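PDB 5FQ8: DUF5012 domain-containing protein from Bacteroides thetaiotaomicron, which is of unknown function but, as a lipoprotein with an Ig-like domain, probably acts at the outer membrane beside the Outer membrane protein OMP121 that it contacts. Local coordinates for residues Y13-G21 against P36-I47; P189-T197 against L204-Q212. All blocks are in the same frame, centred on the assembly; numbering follows the deposited sequence.

Interaction 1: residues Y13-G21 against P36-I47; sequences YFVTLEREG and PGYYAEMNGEDI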
loop_
_atom_site.group_PDB
_atom_site.type_symbol
_atom_site.label_atom_id
_atom_site.label_comp_id
_atom_site.label_asym_id
_atom_site.label_seq_id
_atom_site.Cartn_x
_atom_site.Cartn_y
_atom_site.Cartn_z
ATOM N N TYR G 13 -48.546 3.106 1.159
ATOM C CA TYR G 13 -48.351 1.738 0.703
ATOM C C TYR G 13 -49.133 1.528 -0.584
ATOM O O TYR G 13 -50.362 1.470 -0.564
ATOM C CB TYR G 13 -48.774 0.754 1.791
ATOM C CG TYR G 13 -47.912 0.829 3.023
ATOM C CD1 TYR G 13 -48.193 1.735 4.033
ATOM C CD2 TYR G 13 -46.806 0.002 3.172
ATOM C CE1 TYR G 13 -47.405 1.815 5.150
ATOM C CE2 TYR G 13 -46.014 0.073 4.289
ATOM C CZ TYR G 13 -46.316 0.982 5.275
ATOM O OH TYR G 13 -45.521 1.054 6.391
ATOM N N PHE G 14 -48.421 1.378 -1.691
ATOM C CA PHE G 14 -49.064 1.420 -2.991
ATOM C C PHE G 14 -49.856 0.149 -3.264
ATOM O O PHE G 14 -49.788 -0.835 -2.531
ATOM C CB PHE G 14 -48.026 1.627 -4.083
ATOM C CG PHE G 14 -47.512 3.016 -4.152
ATOM C CD1 PHE G 14 -48.380 4.074 -4.196
ATOM C CD2 PHE G 14 -46.158 3.268 -4.150
ATOM C CE1 PHE G 14 -47.910 5.359 -4.256
ATOM C CE2 PHE G 14 -45.682 4.543 -4.206
ATOM C CZ PHE G 14 -46.557 5.593 -4.264
ATOM N N VAL G 15 -50.620 0.192 -4.349
ATOM C CA VAL G 15 -51.459 -0.910 -4.802
ATOM C C VAL G 15 -50.801 -1.574 -5.999
ATOM O O VAL G 15 -50.222 -0.899 -6.853
ATOM C CB VAL G 15 -52.868 -0.410 -5.166
ATOM C CG1 VAL G 15 -53.603 -1.439 -5.994
ATOM C CG2 VAL G 15 -53.650 -0.090 -3.915
ATOM N N THR G 16 -50.877 -2.895 -6.059
ATOM C CA THR G 16 -50.436 -3.649 -7.218
ATOM C C THR G 16 -51.656 -4.130 -7.987
ATOM O O THR G 16 -52.616 -4.614 -7.386
ATOM C CB THR G 16 -49.571 -4.830 -6.783
ATOM O OG1 THR G 16 -48.292 -4.347 -6.364
ATOM C CG2 THR G 16 -49.397 -5.824 -7.920
ATOM N N LEU G 17 -51.629 -3.976 -9.310
ATOM C CA LEU G 17 -52.747 -4.385 -10.156
ATOM C C LEU G 17 -52.222 -5.156 -11.358
ATOM O O LEU G 17 -51.390 -4.643 -12.111
ATOM C CB LEU G 17 -53.571 -3.180 -10.606
ATOM C CG LEU G 17 -54.839 -3.502 -11.392
ATOM C CD1 LEU G 17 -55.731 -4.412 -10.598
ATOM C CD2 LEU G 17 -55.583 -2.238 -11.740
ATOM N N GLU G 18 -52.718 -6.379 -11.534
ATOM C CA GLU G 18 -52.312 -7.273 -12.609
ATOM C C GLU G 18 -53.514 -7.611 -13.471
ATOM O O GLU G 18 -54.552 -8.034 -12.957
ATOM C CB GLU G 18 -51.716 -8.568 -12.062
ATOM C CG GLU G 18 -50.573 -8.387 -11.101
ATOM C CD GLU G 18 -50.380 -9.584 -10.206
ATOM O OE1 GLU G 18 -51.198 -10.523 -10.291
ATOM O OE2 GLU G 18 -49.412 -9.584 -9.419
ATOM N N ARG G 19 -53.369 -7.448 -14.777
ATOM C CA ARG G 19 -54.404 -7.857 -15.713
ATOM C C ARG G 19 -54.268 -9.340 -16.024
ATOM O O ARG G 19 -53.172 -9.815 -16.330
ATOM C CB ARG G 19 -54.311 -7.053 -17.004
ATOM C CG ARG G 19 -55.287 -7.530 -18.047
ATOM C CD ARG G 19 -55.087 -6.858 -19.377
ATOM N NE ARG G 19 -53.762 -7.129 -19.911
ATOM C CZ ARG G 19 -52.851 -6.195 -20.152
ATOM N NH1 ARG G 19 -53.129 -4.921 -19.913
ATOM N NH2 ARG G 19 -51.670 -6.536 -20.642
ATOM N N GLU G 20 -55.382 -10.065 -15.954
ATOM C CA GLU G 20 -55.449 -11.462 -16.363
ATOM C C GLU G 20 -56.249 -11.552 -17.655
ATOM O O GLU G 20 -57.444 -11.247 -17.669
ATOM C CB GLU G 20 -56.094 -12.335 -15.288
ATOM C CG GLU G 20 -55.318 -12.497 -14.001
ATOM C CD GLU G 20 -56.103 -13.289 -12.981
ATOM O OE1 GLU G 20 -57.246 -13.679 -13.299
ATOM O OE2 GLU G 20 -55.586 -13.523 -11.870
ATOM N N GLY G 21 -55.600 -11.978 -18.724
ATOM C CA GLY G 21 -56.250 -12.116 -20.009
ATOM C C GLY G 21 -55.654 -11.168 -21.030
ATOM O O GLY G 21 -54.687 -10.453 -20.775
ATOM N N PRO G 36 -62.253 -11.320 -18.443
ATOM C CA PRO G 36 -61.104 -12.235 -18.336
ATOM C C PRO G 36 -60.508 -12.332 -16.945
ATOM O O PRO G 36 -59.986 -13.394 -16.588
ATOM C CB PRO G 36 -60.104 -11.642 -19.332
ATOM C CG PRO G 36 -60.930 -10.876 -20.287
ATOM C CD PRO G 36 -62.045 -10.303 -19.478
ATOM N N GLY G 37 -60.546 -11.268 -16.158
ATOM C CA GLY G 37 -60.108 -11.296 -14.778
ATOM C C GLY G 37 -58.965 -10.333 -14.509
ATOM O O GLY G 37 -58.337 -9.786 -15.412
ATOM N N TYR G 38 -58.701 -10.152 -13.223
ATOM C CA TYR G 38 -57.642 -9.261 -12.767
ATOM C C TYR G 38 -57.379 -9.548 -11.298
ATOM O O TYR G 38 -58.218 -10.128 -10.603
ATOM C CB TYR G 38 -58.015 -7.793 -12.968
ATOM C CG TYR G 38 -59.384 -7.468 -12.445
ATOM C CD1 TYR G 38 -59.571 -7.100 -11.130
ATOM C CD2 TYR G 38 -60.493 -7.549 -13.267
ATOM C CE1 TYR G 38 -60.818 -6.822 -10.651
ATOM C CE2 TYR G 38 -61.737 -7.269 -12.798
ATOM C CZ TYR G 38 -61.898 -6.905 -11.491
ATOM O OH TYR G 38 -63.154 -6.623 -11.024
ATOM N N TYR G 39 -56.203 -9.131 -10.833
ATOM C CA TYR G 39 -55.812 -9.308 -9.441
ATOM C C TYR G 39 -55.224 -8.017 -8.898
ATOM O O TYR G 39 -54.372 -7.400 -9.541
ATOM C CB TYR G 39 -54.795 -10.445 -9.293
ATOM C CG TYR G 39 -54.234 -10.555 -7.902
ATOM C CD1 TYR G 39 -54.971 -11.130 -6.884
ATOM C CD2 TYR G 39 -52.972 -10.071 -7.604
ATOM C CE1 TYR G 39 -54.468 -11.225 -5.610
ATOM C CE2 TYR G 39 -52.460 -10.163 -6.334
ATOM C CZ TYR G 39 -53.211 -10.740 -5.340
ATOM O OH TYR G 39 -52.701 -10.834 -4.069
ATOM N N ALA G 40 -55.662 -7.624 -7.708
ATOM C CA ALA G 40 -55.189 -6.398 -7.078
ATOM C C ALA G 40 -54.761 -6.690 -5.650
ATOM O O ALA G 40 -55.508 -7.304 -4.884
ATOM C CB ALA G 40 -56.260 -5.305 -7.092
ATOM N N GLU G 41 -53.573 -6.225 -5.293
ATOM C CA GLU G 41 -52.982 -6.484 -3.994
ATOM C C GLU G 41 -52.586 -5.173 -3.341
ATOM O O GLU G 41 -52.197 -4.217 -4.019
ATOM C CB GLU G 41 -51.751 -7.379 -4.131
ATOM C CG GLU G 41 -51.335 -8.121 -2.884
ATOM C CD GLU G 41 -50.077 -8.920 -3.108
ATOM O OE1 GLU G 41 -49.003 -8.304 -3.264
ATOM O OE2 GLU G 41 -50.167 -10.163 -3.152
ATOM N N MET G 42 -52.672 -5.135 -2.016
ATOM C CA MET G 42 -52.188 -3.976 -1.277
ATOM C C MET G 42 -51.652 -4.438 0.065
ATOM O O MET G 42 -52.401 -4.984 0.878
ATOM C CB MET G 42 -53.279 -2.937 -1.090
ATOM C CG MET G 42 -52.814 -1.749 -0.302
ATOM S SD MET G 42 -54.141 -0.593 -0.012
ATOM C CE MET G 42 -55.259 -1.557 0.983
ATOM N N ASN G 43 -50.361 -4.207 0.284
ATOM C CA ASN G 43 -49.668 -4.676 1.474
ATOM C C ASN G 43 -49.914 -6.156 1.717
ATOM O O ASN G 43 -50.002 -6.599 2.860
ATOM C CB ASN G 43 -50.060 -3.862 2.703
ATOM C CG ASN G 43 -48.884 -3.141 3.302
ATOM O OD1 ASN G 43 -47.736 -3.523 3.077
ATOM N ND2 ASN G 43 -49.151 -2.090 4.065
ATOM N N GLY G 44 -50.038 -6.928 0.637
ATOM C CA GLY G 44 -50.275 -8.349 0.728
ATOM C C GLY G 44 -51.712 -8.755 0.948
ATOM O O GLY G 44 -52.045 -9.923 0.731
ATOM N N GLU G 45 -52.574 -7.848 1.392
ATOM C CA GLU G 45 -53.991 -8.168 1.464
ATOM C C GLU G 45 -54.597 -8.114 0.067
ATOM O O GLU G 45 -54.189 -7.308 -0.775
ATOM C CB GLU G 45 -54.712 -7.207 2.409
ATOM N N ASP G 46 -55.551 -9.004 -0.190
ATOM C CA ASP G 46 -56.199 -9.073 -1.491
ATOM C C ASP G 46 -57.291 -8.016 -1.578
ATOM O O ASP G 46 -58.256 -8.049 -0.808
ATOM C CB ASP G 46 -56.778 -10.464 -1.715
ATOM C CG ASP G 46 -57.588 -10.551 -2.976
ATOM O OD1 ASP G 46 -58.798 -10.243 -2.939
ATOM O OD2 ASP G 46 -57.013 -10.923 -4.014
ATOM N N ILE G 47 -57.145 -7.082 -2.513
ATOM C CA ILE G 47 -58.159 -6.054 -2.697
ATOM C C ILE G 47 -58.716 -6.130 -4.109
ATOM O O ILE G 47 -59.088 -5.113 -4.698
ATOM C CB ILE G 47 -57.597 -4.655 -2.406
ATOM C CG1 ILE G 47 -56.349 -4.399 -3.243
ATOM C CG2 ILE G 47 -57.281 -4.526 -0.946
ATOM C CD1 ILE G 47 -56.133 -2.951 -3.562
#
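The carboxylate of Glu18 lies alongside the ring of Tyr39, both groups pointing the same way. Glu18 OE1 comes 3.3 Å from Tyr39 CD2, and the two planes are turned 40° apart. With chi1 at 173°, the Tyr39 ring is thrown out opposite the main-chain N and runs along its own strand to Glu41. There its OH donates to Glu41 OE2 at 2.8 Å, on the anti side but tilted out of the carboxylate plane, which holds the far end of the ring. Were the residue an alanine, Glu41 OE2 would lose that donor and Glu18 the ring beside it, and both carboxylates would probably be freer to turn.

Beneath these groups the backbones of Glu18 and Tyr39 form a hydrogen-bonded antiparallel pair, Glu18 N reaching Tyr39 O at 2.8 Å and Tyr39 N returning to Glu18 O; Thr16 and Glu41 repeat the pattern. They belong to the three-stranded antiparallel sheet, strands 10-19, 38-42 and 45-46, of the Ig-like domain. On the reverse face, Leu17 CD1 rests 3.7 Å from Ala40 CB, and Leu17 also packs on Phe81 of strand 78-87, while the Tyr38 ring meets Tyr69, so this face is turned toward the second sheet. Further along, Val15 CG2 touches Ile47 CD1 at 3.8 Å and Met42 SD at 4.0 Å.

Past Met42 the chain reverses in a type I' turn through Asn43 and Gly44 to Glu45. Asn43 swings its amide over one face of the Tyr13 ring, ND2 standing off toward the rim, with the planes 37° apart. Tyr13 also pairs in an antiparallel ladder with a strand of the Outer membrane protein OMP121 chain.

Interaction 2: residues P189-T197 against L204-Q212; sequences PATGTLKWT and LSFDIIVKQ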
loop_
_atom_site.group_PDB
_atom_site.type_symbol
_atom_site.label_atom_id
_atom_site.label_comp_id
_atom_site.label_asym_id
_atom_site.label_seq_id
_atom_site.Cartn_x
_atom_site.Cartn_y
_atom_site.Cartn_z
ATOM N N PRO G 189 -58.696 -15.555 -49.981
ATOM C CA PRO G 189 -59.717 -16.064 -49.058
ATOM C C PRO G 189 -59.526 -17.527 -48.707
ATOM O O PRO G 189 -60.500 -18.277 -48.621
ATOM C CB PRO G 189 -61.030 -15.846 -49.825
ATOM C CG PRO G 189 -60.682 -14.962 -50.990
ATOM C CD PRO G 189 -59.258 -15.275 -51.309
ATOM N N ALA G 190 -58.283 -17.943 -48.488
ATOM C CA ALA G 190 -58.002 -19.314 -48.094
ATOM C C ALA G 190 -56.634 -19.420 -47.440
ATOM O O ALA G 190 -56.179 -20.524 -47.129
ATOM C CB ALA G 190 -58.076 -20.248 -49.301
ATOM N N THR G 191 -55.965 -18.291 -47.232
ATOM C CA THR G 191 -54.634 -18.335 -46.634
ATOM C C THR G 191 -54.663 -18.490 -45.100
ATOM O O THR G 191 -53.980 -19.377 -44.593
ATOM C CB THR G 191 -53.787 -17.101 -47.016
ATOM O OG1 THR G 191 -54.644 -16.060 -47.506
ATOM C CG2 THR G 191 -52.739 -17.457 -48.057
ATOM N N GLY G 192 -55.401 -17.670 -44.341
ATOM C CA GLY G 192 -56.119 -16.488 -44.789
ATOM C C GLY G 192 -55.347 -15.235 -44.425
ATOM O O GLY G 192 -55.312 -14.838 -43.261
ATOM N N THR G 193 -54.720 -14.616 -45.424
ATOM C CA THR G 193 -53.868 -13.452 -45.238
ATOM C C THR G 193 -54.356 -12.306 -46.110
ATOM O O THR G 193 -55.029 -12.512 -47.123
ATOM C CB THR G 193 -52.411 -13.752 -45.604
ATOM O OG1 THR G 193 -52.335 -14.065 -46.997
ATOM C CG2 THR G 193 -51.885 -14.917 -44.809
ATOM N N LEU G 194 -53.994 -11.089 -45.712
ATOM C CA LEU G 194 -54.217 -9.912 -46.532
ATOM C C LEU G 194 -52.890 -9.204 -46.753
ATOM O O LEU G 194 -52.104 -9.036 -45.819
ATOM C CB LEU G 194 -55.233 -8.963 -45.899
ATOM C CG LEU G 194 -55.976 -8.056 -46.882
ATOM C CD1 LEU G 194 -57.350 -7.718 -46.364
ATOM C CD2 LEU G 194 -55.215 -6.788 -47.127
ATOM N N LYS G 195 -52.645 -8.810 -47.998
ATOM C CA LYS G 195 -51.430 -8.115 -48.389
ATOM C C LYS G 195 -51.728 -6.640 -48.588
ATOM O O LYS G 195 -52.815 -6.273 -49.041
ATOM C CB LYS G 195 -50.852 -8.685 -49.692
ATOM C CG LYS G 195 -51.803 -8.567 -50.886
ATOM C CD LYS G 195 -51.107 -8.298 -52.218
ATOM C CE LYS G 195 -50.331 -9.491 -52.735
ATOM N NZ LYS G 195 -48.923 -9.468 -52.271
ATOM N N TRP G 196 -50.758 -5.797 -48.249
ATOM C CA TRP G 196 -50.812 -4.419 -48.707
ATOM C C TRP G 196 -49.420 -3.825 -48.627
ATOM O O TRP G 196 -48.591 -4.250 -47.818
ATOM C CB TRP G 196 -51.823 -3.575 -47.913
ATOM C CG TRP G 196 -51.535 -3.361 -46.443
ATOM C CD1 TRP G 196 -50.591 -2.544 -45.901
ATOM C CD2 TRP G 196 -52.243 -3.937 -45.341
ATOM N NE1 TRP G 196 -50.647 -2.596 -44.538
ATOM C CE2 TRP G 196 -51.651 -3.449 -44.167
ATOM C CE3 TRP G 196 -53.304 -4.834 -45.237
ATOM C CZ2 TRP G 196 -52.091 -3.825 -42.899
ATOM C CZ3 TRP G 196 -53.735 -5.212 -43.982
ATOM C CH2 TRP G 196 -53.133 -4.707 -42.829
ATOM N N THR G 197 -49.163 -2.878 -49.516
ATOM C CA THR G 197 -48.019 -1.990 -49.417
ATOM C C THR G 197 -48.570 -0.582 -49.332
ATOM O O THR G 197 -49.472 -0.222 -50.095
ATOM C CB THR G 197 -47.078 -2.125 -50.613
ATOM O OG1 THR G 197 -47.789 -1.804 -51.810
ATOM C CG2 THR G 197 -46.532 -3.533 -50.710
ATOM N N LEU G 204 -41.290 7.131 -47.743
ATOM C CA LEU G 204 -41.374 5.880 -47.004
ATOM C C LEU G 204 -42.426 4.978 -47.634
ATOM O O LEU G 204 -43.362 5.454 -48.282
ATOM C CB LEU G 204 -41.723 6.124 -45.530
ATOM C CG LEU G 204 -40.570 6.139 -44.528
ATOM C CD1 LEU G 204 -40.971 6.902 -43.297
ATOM C CD2 LEU G 204 -40.178 4.732 -44.144
ATOM N N SER G 205 -42.255 3.670 -47.451
ATOM C CA SER G 205 -43.262 2.681 -47.822
ATOM C C SER G 205 -42.838 1.318 -47.297
ATOM O O SER G 205 -41.645 1.033 -47.164
ATOM C CB SER G 205 -43.475 2.610 -49.335
ATOM O OG SER G 205 -42.589 1.676 -49.911
ATOM N N PHE G 206 -43.829 0.480 -47.011
ATOM C CA PHE G 206 -43.611 -0.835 -46.429
ATOM C C PHE G 206 -44.353 -1.871 -47.255
ATOM O O PHE G 206 -45.157 -1.534 -48.127
ATOM C CB PHE G 206 -44.076 -0.876 -44.970
ATOM C CG PHE G 206 -43.592 0.282 -44.155
ATOM C CD1 PHE G 206 -44.309 1.466 -44.117
ATOM C CD2 PHE G 206 -42.412 0.195 -43.441
ATOM C CE1 PHE G 206 -43.862 2.535 -43.379
ATOM C CE2 PHE G 206 -41.960 1.263 -42.703
ATOM C CZ PHE G 206 -42.687 2.436 -42.674
ATOM N N ASP G 207 -44.088 -3.148 -46.979
ATOM C CA ASP G 207 -44.682 -4.242 -47.747
ATOM C C ASP G 207 -45.181 -5.344 -46.809
ATOM O O ASP G 207 -44.725 -6.481 -46.818
ATOM C CB ASP G 207 -43.676 -4.782 -48.762
ATOM C CG ASP G 207 -42.450 -5.393 -48.104
ATOM O OD1 ASP G 207 -42.318 -5.298 -46.863
ATOM O OD2 ASP G 207 -41.621 -5.975 -48.834
ATOM N N ILE G 208 -46.164 -5.019 -45.984
ATOM C CA ILE G 208 -46.509 -5.921 -44.896
ATOM C C ILE G 208 -47.631 -6.864 -45.297
ATOM O O ILE G 208 -48.269 -6.695 -46.344
ATOM C CB ILE G 208 -46.879 -5.132 -43.627
ATOM C CG1 ILE G 208 -48.335 -4.694 -43.669
ATOM C CG2 ILE G 208 -45.996 -3.901 -43.486
ATOM C CD1 ILE G 208 -48.719 -3.918 -42.454
ATOM N N ILE G 209 -47.868 -7.866 -44.460
ATOM C CA ILE G 209 -48.888 -8.873 -44.708
ATOM C C ILE G 209 -49.237 -9.497 -43.365
ATOM O O ILE G 209 -48.373 -9.656 -42.497
ATOM C CB ILE G 209 -48.392 -9.911 -45.742
ATOM C CG1 ILE G 209 -49.544 -10.771 -46.249
ATOM C CG2 ILE G 209 -47.285 -10.769 -45.156
ATOM C CD1 ILE G 209 -49.219 -11.497 -47.534
ATOM N N VAL G 210 -50.516 -9.822 -43.181
ATOM C CA VAL G 210 -51.022 -10.207 -41.869
ATOM C C VAL G 210 -51.753 -11.541 -41.939
ATOM O O VAL G 210 -52.343 -11.903 -42.961
ATOM C CB VAL G 210 -51.948 -9.122 -41.282
ATOM C CG1 VAL G 210 -51.255 -7.772 -41.313
ATOM C CG2 VAL G 210 -53.261 -9.074 -42.040
ATOM N N LYS G 211 -51.717 -12.262 -40.819
ATOM C CA LYS G 211 -52.343 -13.570 -40.676
ATOM C C LYS G 211 -52.691 -13.783 -39.210
ATOM O O LYS G 211 -52.022 -13.254 -38.320
ATOM C CB LYS G 211 -51.422 -14.693 -41.168
ATOM C CG LYS G 211 -51.889 -16.096 -40.809
ATOM C CD LYS G 211 -50.829 -17.136 -41.085
ATOM C CE LYS G 211 -50.693 -17.364 -42.569
ATOM N NZ LYS G 211 -52.031 -17.617 -43.167
ATOM N N GLN G 212 -53.744 -14.557 -38.965
ATOM C CA GLN G 212 -54.141 -14.891 -37.606
ATOM C C GLN G 212 -53.251 -15.954 -36.979
ATOM O O GLN G 212 -52.121 -16.182 -37.414
ATOM C CB GLN G 212 -55.590 -15.351 -37.584
ATOM C CG GLN G 212 -56.541 -14.262 -37.181
ATOM C CD GLN G 212 -57.895 -14.425 -37.799
ATOM O OE1 GLN G 212 -58.040 -15.059 -38.835
ATOM N NE2 GLN G 212 -58.905 -13.854 -37.163
ATOM O OXT GLN G 212 -53.647 -16.597 -36.005
#
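Lys211 crosses Thr193 at a slant, its tip ending near Thr191. Its CB lies 3.7 Å from Thr193 CG2; CG remains near that methyl at 4.2 Å. With the chain bent at chi3 and chi4, CE folds back to 3.5 Å from Thr193 CG2, and NZ stays beside the same methyl while it makes a weak hydrogen bond of 3.0 Å to Thr191 O. The geometry fits an ST turn, Thr191 OG1 accepting from the backbone N of Thr193, though that bond is modelled too short to be trusted in detail; OG1 also bonds to Asp188 O.

Behind this polar end the strands join through Leu194 and Val210, a hydrogen-bonded pair in which Val210 N reaches Leu194 O at 3.2 Å while the return bond is weak. Trp196 N then meets Ile208 O in an almost straight bond, 177° at the hydrogen.

The indole of Trp196 is the main apolar piece. Because its CG sits between the backbone N and the carbonyl carbon (chi1 65°), the ring is brought toward Ile208, whose CG1 lies over one face near the rim; Ile208 CD1 is 3.4 Å from Trp196 CZ2. Val210 CG1 approaches Trp196 CH2 at 3.9 Å, and Leu194 CD2 fills in at the ring edge. The indole N-H is satisfied by Phe136 O, while Ile121 of strand 120-125 touches both Trp196 and Val210.

Strands 193-200 and 204-211, the second of them irregular around Asp207 and Ile208, thus make an antiparallel beta hairpin in the large antiparallel sheet of the C-terminal domain.

In the fold
Residues 13-21 with 36-47 belong to the Ig-like domain near the N terminus, and residues 189-197 with 204-212 to the C-terminal domain; the first contact is complete in the sequence before the second begins. They lie on opposite sides of the chain's centre, with their own centres 39 Å apart and their nearest atoms about 16 Å, so neither touches the other. Both are antiparallel strand pairs, yet the settings differ. Interaction 1 sits at the protein surface, and its sheet is continued by a strand of Outer membrane protein OMP121. Interaction 2 is more sheltered, the side chains around Trp196 being packed within its own domain.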